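PDB 4F8Y: NADPH Quinone Oxidoreductase from Streptococcus mutans, which probably catalyses the NADPH-dependent reduction of quinones such as menadione, using a bound flavin-adenine dinucleotide as the redox cofactor. Local coordinates for residues F100-D103 and S107-K110; L47-T52 and R56-V61. All coordinates share one frame; numbering follows the deposited sequence.

Contact 1: F100-D103 and S107-K110; sequences FVAD and SYKK. With VK3 (menadione), chain F.
Ala-102 and Tyr-108 make the apolar part of this contact: the methyl of Ala-102 points at the phenol end of the tyrosine, with CB 3.7 Å from OH and 3.9 Å from CE1 of Tyr-108. It approaches the ring obliquely, on the CE1 flank. A small residue suits this place because the backbones come close, the CA atoms of Ala-102 and Ser-107 being 5.3 Å apart. Along its other flank, Tyr-108 meets menadione. Two benzo carbons of the quinone, C7K and C8K, lie at the ring edge, in or near its plane, C8K being 3.5 Å from CE2 of Tyr-108. The phenol oxygen OH of Tyr-108 comes still nearer to C8K, at 3.0 Å. The phenol end is thus packed between a methyl and a ligand. The side chain gets there by turning CG away from the carbonyl carbon, beside the backbone N (chi1 -49°), which carries the ring end back toward Ala-102 although its CB bond runs alongside segment 100-103 and does not point at it. Leu-113 and Arg-55 also touch Tyr-108.

The other side is looser. Asp-103 is exposed, and its OD1 stays 4.3 Å from CB of Ser-107 with no hydrogen bond between the segments. The phi of Asp-103 is positive (83°), a left-handed backbone conformation that helps the chain turn after Ala-102. Ser-107 directs its hydroxyl to His-116, with which it is hydrogen-bonded, while its backbone pairs with Glu-114 in the antiparallel strands 106-108 and 113-115. A short polar residue fits such a strand at the surface.

The loop after helix 90-99 and the small antiparallel pair 106-108 and 113-115, an excursion from the flavodoxin-like fold, place Tyr-108 in the menadione pocket, close to the bound flavin cofactor.

Contact 2: L47-T52 and R56-V61; sequences LQFNET and RDLAKV
Leu-58 reaches across to Leu-47 and Phe-49 within the long connection between strand 32-37 and helix 65-73 of the flavodoxin-like fold, where a 3-10 turn at 56-59 packs on the extended residues 47-50 of segment 47-52. Apolar contacts dominate. The two leucines cross at about a right angle and meet by their methyls, CD1 of Leu-47 lying 3.9 Å from CD1 of Leu-58. The same methyl of Leu-58 approaches CD2 of Phe-49 at 4.1 Å, obliquely to the ring. CD2 of Leu-47 lies at the edge of the Phe-49 ring, in plane. A flat aromatic suits position 49, because its ring touches methyls of both leucines and the cofactor. Branched leucine suits position 58: one methyl serves both side chains while the other, CD2, rests 3.6 Å from the backbone O of Gln-48. Leu-47 and Phe-49 also touch the flavin-adenine dinucleotide, so these two residues line part of its site, with Leu-58 packed against them; Val-101 adds to the packing around Leu-58.

Among the backbone hydrogen bonds, Val-61 N donates to Leu-58 O, closing a turn over 58-61 at the end of the 3-10 segment, and Val-61 O in turn accepts from Arg-68. Toward the second subunit, Leu-47 O is hydrogen-bonded to Tyr-39 OH of that chain, and Leu-47 packs on its Trp-84, which sets this buried leucine at the dimer interface.

A single water joins the segments at their solvent-facing end. It donates to both sides, to Thr-52 O at 3.0 Å and to the carboxylate OD2 of Asp-57 at 2.6 Å.

In the fold
Along the chain the contacts come in series: contact 2 is complete within the connection that precedes helix 65-73, and contact 1 opens only after helix 90-99. Their centres are about 14 Å apart, on the same side of the chain's centre, and the segments touch directly. Val-101 CG2 lies 3.6 Å from Ala-59 CA, and Ala-102 O lies 3.6 Å from Ala-59 CB. Neither contact includes a strand of the five-stranded parallel sheet; both belong to excursions from it. Contact 2 borders the flavin cofactor and contact 1 the menadione, so two separate loops probably combine to shape one redox site beside the dimer interface.

Contact 1: F100-D103 and S107-K110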
loop_
_atom_site.group_PDB
_atom_site.type_symbol
_atom_site.label_atom_id
_atom_site.label_comp_id
_atom_site.label_asym_id
_atom_site.label_seq_id
_atom_site.Cartn_x
_atom_site.Cartn_y
_atom_site.Cartn_z
ATOM N N PHE A 100 -9.140 1.502 9.381
ATOM C CA PHE A 100 -8.325 1.930 10.511
ATOM C C PHE A 100 -8.238 3.454 10.555
ATOM O O PHE A 100 -7.179 4.031 10.319
ATOM C CB PHE A 100 -6.931 1.289 10.439
ATOM C CG PHE A 100 -6.939 -0.193 10.716
ATOM C CD1 PHE A 100 -7.691 -1.062 9.923
ATOM C CD2 PHE A 100 -6.202 -0.722 11.771
ATOM C CE1 PHE A 100 -7.709 -2.420 10.177
ATOM C CE2 PHE A 100 -6.217 -2.091 12.033
ATOM C CZ PHE A 100 -6.971 -2.938 11.234
ATOM N N VAL A 101 -9.360 4.099 10.867
ATOM C CA VAL A 101 -9.462 5.555 10.769
ATOM C C VAL A 101 -9.375 6.249 12.134
ATOM O O VAL A 101 -9.544 5.621 13.171
ATOM C CB VAL A 101 -10.762 5.988 10.040
ATOM C CG1 VAL A 101 -10.733 5.561 8.576
ATOM C CG2 VAL A 101 -11.981 5.410 10.738
ATOM N N ALA A 102 -9.092 7.546 12.128
ATOM C CA ALA A 102 -9.051 8.308 13.369
ATOM C C ALA A 102 -10.405 8.248 14.053
ATOM O O ALA A 102 -11.440 8.392 13.410
ATOM C CB ALA A 102 -8.648 9.747 13.103
ATOM N N ASP A 103 -10.378 8.018 15.360
ATOM C CA ASP A 103 -11.579 7.864 16.175
ATOM C C ASP A 103 -12.153 6.457 16.126
ATOM O O ASP A 103 -13.210 6.184 16.689
ATOM C CB ASP A 103 -12.621 8.903 15.807
ATOM C CG ASP A 103 -12.205 10.274 16.225
ATOM O OD1 ASP A 103 -11.543 10.369 17.283
ATOM O OD2 ASP A 103 -12.520 11.242 15.504
ATOM N N SER A 107 -6.237 7.630 17.845
ATOM C CA SER A 107 -6.579 9.034 18.002
ATOM C C SER A 107 -5.330 9.783 18.438
ATOM O O SER A 107 -4.245 9.209 18.539
ATOM C CB SER A 107 -7.729 9.240 18.996
ATOM O OG SER A 107 -7.340 8.936 20.323
ATOM N N TYR A 108 -5.468 11.070 18.702
ATOM C CA TYR A 108 -4.275 11.867 18.908
ATOM C C TYR A 108 -3.952 12.157 20.378
ATOM O O TYR A 108 -4.744 12.775 21.102
ATOM C CB TYR A 108 -4.350 13.129 18.052
ATOM C CG TYR A 108 -4.725 12.829 16.610
ATOM C CD1 TYR A 108 -6.061 12.726 16.221
ATOM C CD2 TYR A 108 -3.744 12.631 15.639
ATOM C CE1 TYR A 108 -6.412 12.450 14.896
ATOM C CE2 TYR A 108 -4.088 12.350 14.313
ATOM C CZ TYR A 108 -5.420 12.262 13.948
ATOM O OH TYR A 108 -5.756 11.989 12.639
ATOM N N LYS A 109 -2.792 11.668 20.814
ATOM C CA LYS A 109 -2.207 12.086 22.081
ATOM C C LYS A 109 -1.889 13.582 21.997
ATOM O O LYS A 109 -1.812 14.145 20.902
ATOM C CB LYS A 109 -0.927 11.299 22.375
ATOM C CG LYS A 109 -1.154 9.916 22.933
ATOM C CD LYS A 109 0.161 9.163 23.029
ATOM C CE LYS A 109 1.050 9.711 24.134
ATOM N NZ LYS A 109 0.535 9.370 25.491
ATOM N N LYS A 110 -1.715 14.231 23.146
ATOM C CA LYS A 110 -1.320 15.632 23.141
ATOM C C LYS A 110 -0.166 15.786 22.161
ATOM O O LYS A 110 -0.065 16.792 21.448
ATOM C CB LYS A 110 -0.907 16.093 24.543
HETATM C C1K VK3 F . -2.300 7.923 10.964
HETATM O O1K VK3 F . -3.512 7.301 10.680
HETATM C C2K VK3 F . -1.107 7.069 11.168
HETATM C C3K VK3 F . 0.093 7.651 11.480
HETATM C C4K VK3 F . 0.192 9.063 11.606
HETATM O O4K VK3 F . 1.421 9.649 11.951
HETATM C C5K VK3 F . -0.961 9.893 11.407
HETATM C C6K VK3 F . -0.874 11.304 11.523
HETATM C C7K VK3 F . -1.977 12.087 11.323
HETATM C C8K VK3 F . -3.278 11.451 10.989
HETATM C C9K VK3 F . -3.366 10.092 10.878
HETATM C C10 VK3 F . -2.222 9.280 11.077
HETATM C C11 VK3 F . 1.300 6.750 11.711
#

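Contact 2: L47-T52 and R56-V61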
loop_
_atom_site.group_PDB
_atom_site.type_symbol
_atom_site.label_atom_id
_atom_site.label_comp_id
_atom_site.label_asym_id
_atom_site.label_seq_id
_atom_site.Cartn_x
_atom_site.Cartn_y
_atom_site.Cartn_z
ATOM N N LEU A 47 -10.474 5.430 -0.342
ATOM C CA LEU A 47 -10.916 6.319 0.730
ATOM C C LEU A 47 -11.346 7.687 0.188
ATOM O O LEU A 47 -10.567 8.387 -0.476
ATOM C CB LEU A 47 -9.793 6.482 1.771
ATOM C CG LEU A 47 -9.965 7.397 2.993
ATOM C CD1 LEU A 47 -10.910 6.792 4.020
ATOM C CD2 LEU A 47 -8.608 7.681 3.629
ATOM N N GLN A 48 -12.582 8.076 0.480
ATOM C CA GLN A 48 -13.111 9.349 0.004
ATOM C C GLN A 48 -13.332 10.313 1.155
ATOM O O GLN A 48 -13.911 9.954 2.174
ATOM C CB GLN A 48 -14.435 9.140 -0.733
ATOM C CG GLN A 48 -14.342 8.231 -1.934
ATOM C CD GLN A 48 -13.677 8.905 -3.117
ATOM O OE1 GLN A 48 -13.364 10.098 -3.075
ATOM N NE2 GLN A 48 -13.461 8.145 -4.185
ATOM N N PHE A 49 -12.850 11.536 0.988
ATOM C CA PHE A 49 -13.242 12.631 1.856
ATOM C C PHE A 49 -13.053 13.968 1.147
ATOM O O PHE A 49 -12.294 14.076 0.167
ATOM C CB PHE A 49 -12.556 12.588 3.238
ATOM C CG PHE A 49 -11.047 12.657 3.199
ATOM C CD1 PHE A 49 -10.396 13.878 3.116
ATOM C CD2 PHE A 49 -10.280 11.494 3.286
ATOM C CE1 PHE A 49 -9.014 13.949 3.097
ATOM C CE2 PHE A 49 -8.890 11.554 3.265
ATOM C CZ PHE A 49 -8.255 12.789 3.174
ATOM N N ASN A 50 -13.784 14.966 1.634
ATOM C CA ASN A 50 -13.840 16.272 1.007
ATOM C C ASN A 50 -14.646 17.195 1.891
ATOM O O ASN A 50 -14.943 16.849 3.032
ATOM C CB ASN A 50 -14.469 16.174 -0.386
ATOM C CG ASN A 50 -15.728 15.316 -0.407
ATOM O OD1 ASN A 50 -16.804 15.759 -0.016
ATOM N ND2 ASN A 50 -15.591 14.079 -0.876
ATOM N N GLU A 51 -15.009 18.356 1.356
ATOM C CA GLU A 51 -15.769 19.354 2.105
ATOM C C GLU A 51 -17.129 18.834 2.547
ATOM O O GLU A 51 -17.563 19.049 3.681
ATOM C CB GLU A 51 -15.943 20.615 1.262
ATOM C CG GLU A 51 -14.648 21.366 1.057
ATOM C CD GLU A 51 -13.876 21.507 2.351
ATOM O OE1 GLU A 51 -12.745 20.983 2.434
ATOM O OE2 GLU A 51 -14.416 22.120 3.295
ATOM N N THR A 52 -17.794 18.148 1.628
ATOM C CA THR A 52 -19.100 17.561 1.866
ATOM C C THR A 52 -19.022 16.441 2.894
ATOM O O THR A 52 -19.742 16.445 3.893
ATOM C CB THR A 52 -19.635 16.983 0.566
ATOM O OG1 THR A 52 -19.525 17.977 -0.458
ATOM C CG2 THR A 52 -21.077 16.553 0.721
ATOM N N ARG A 56 -13.359 14.128 9.320
ATOM C CA ARG A 56 -13.747 13.973 10.719
ATOM C C ARG A 56 -14.774 12.859 10.933
ATOM O O ARG A 56 -14.878 12.297 12.029
ATOM C CB ARG A 56 -14.300 15.297 11.258
ATOM N N ASP A 57 -15.520 12.541 9.876
ATOM C CA ASP A 57 -16.682 11.654 9.969
ATOM C C ASP A 57 -16.407 10.239 9.479
ATOM O O ASP A 57 -17.318 9.423 9.403
ATOM C CB ASP A 57 -17.849 12.246 9.168
ATOM C CG ASP A 57 -18.342 13.550 9.747
ATOM O OD1 ASP A 57 -18.577 13.588 10.977
ATOM O OD2 ASP A 57 -18.486 14.535 8.985
ATOM N N LEU A 58 -15.153 9.946 9.154
ATOM C CA LEU A 58 -14.810 8.682 8.504
ATOM C C LEU A 58 -15.176 7.483 9.374
ATOM O O LEU A 58 -15.664 6.476 8.874
ATOM C CB LEU A 58 -13.327 8.660 8.092
ATOM C CG LEU A 58 -12.929 9.619 6.956
ATOM C CD1 LEU A 58 -11.438 9.594 6.732
ATOM C CD2 LEU A 58 -13.664 9.284 5.665
ATOM N N ALA A 59 -14.974 7.618 10.681
ATOM C CA ALA A 59 -15.290 6.551 11.632
ATOM C C ALA A 59 -16.793 6.320 11.724
ATOM O O ALA A 59 -17.255 5.475 12.488
ATOM C CB ALA A 59 -14.719 6.873 13.008
ATOM N N LYS A 60 -17.555 7.079 10.946
ATOM C CA LYS A 60 -18.992 6.873 10.878
ATOM C C LYS A 60 -19.484 6.631 9.437
ATOM O O LYS A 60 -20.682 6.718 9.161
ATOM C CB LYS A 60 -19.727 8.046 11.533
ATOM C CG LYS A 60 -19.341 8.279 12.997
ATOM C CD LYS A 60 -19.969 7.243 13.920
ATOM N N VAL A 61 -18.564 6.317 8.521
ATOM C CA VAL A 61 -18.951 6.013 7.142
ATOM C C VAL A 61 -19.714 4.685 7.105
ATOM O O VAL A 61 -19.298 3.704 7.723
ATOM C CB VAL A 61 -17.737 6.000 6.166
ATOM C CG1 VAL A 61 -18.110 5.329 4.863
ATOM C CG2 VAL A 61 -17.229 7.424 5.910
HETATM O O HOH W 1 -18.922 15.334 6.513
#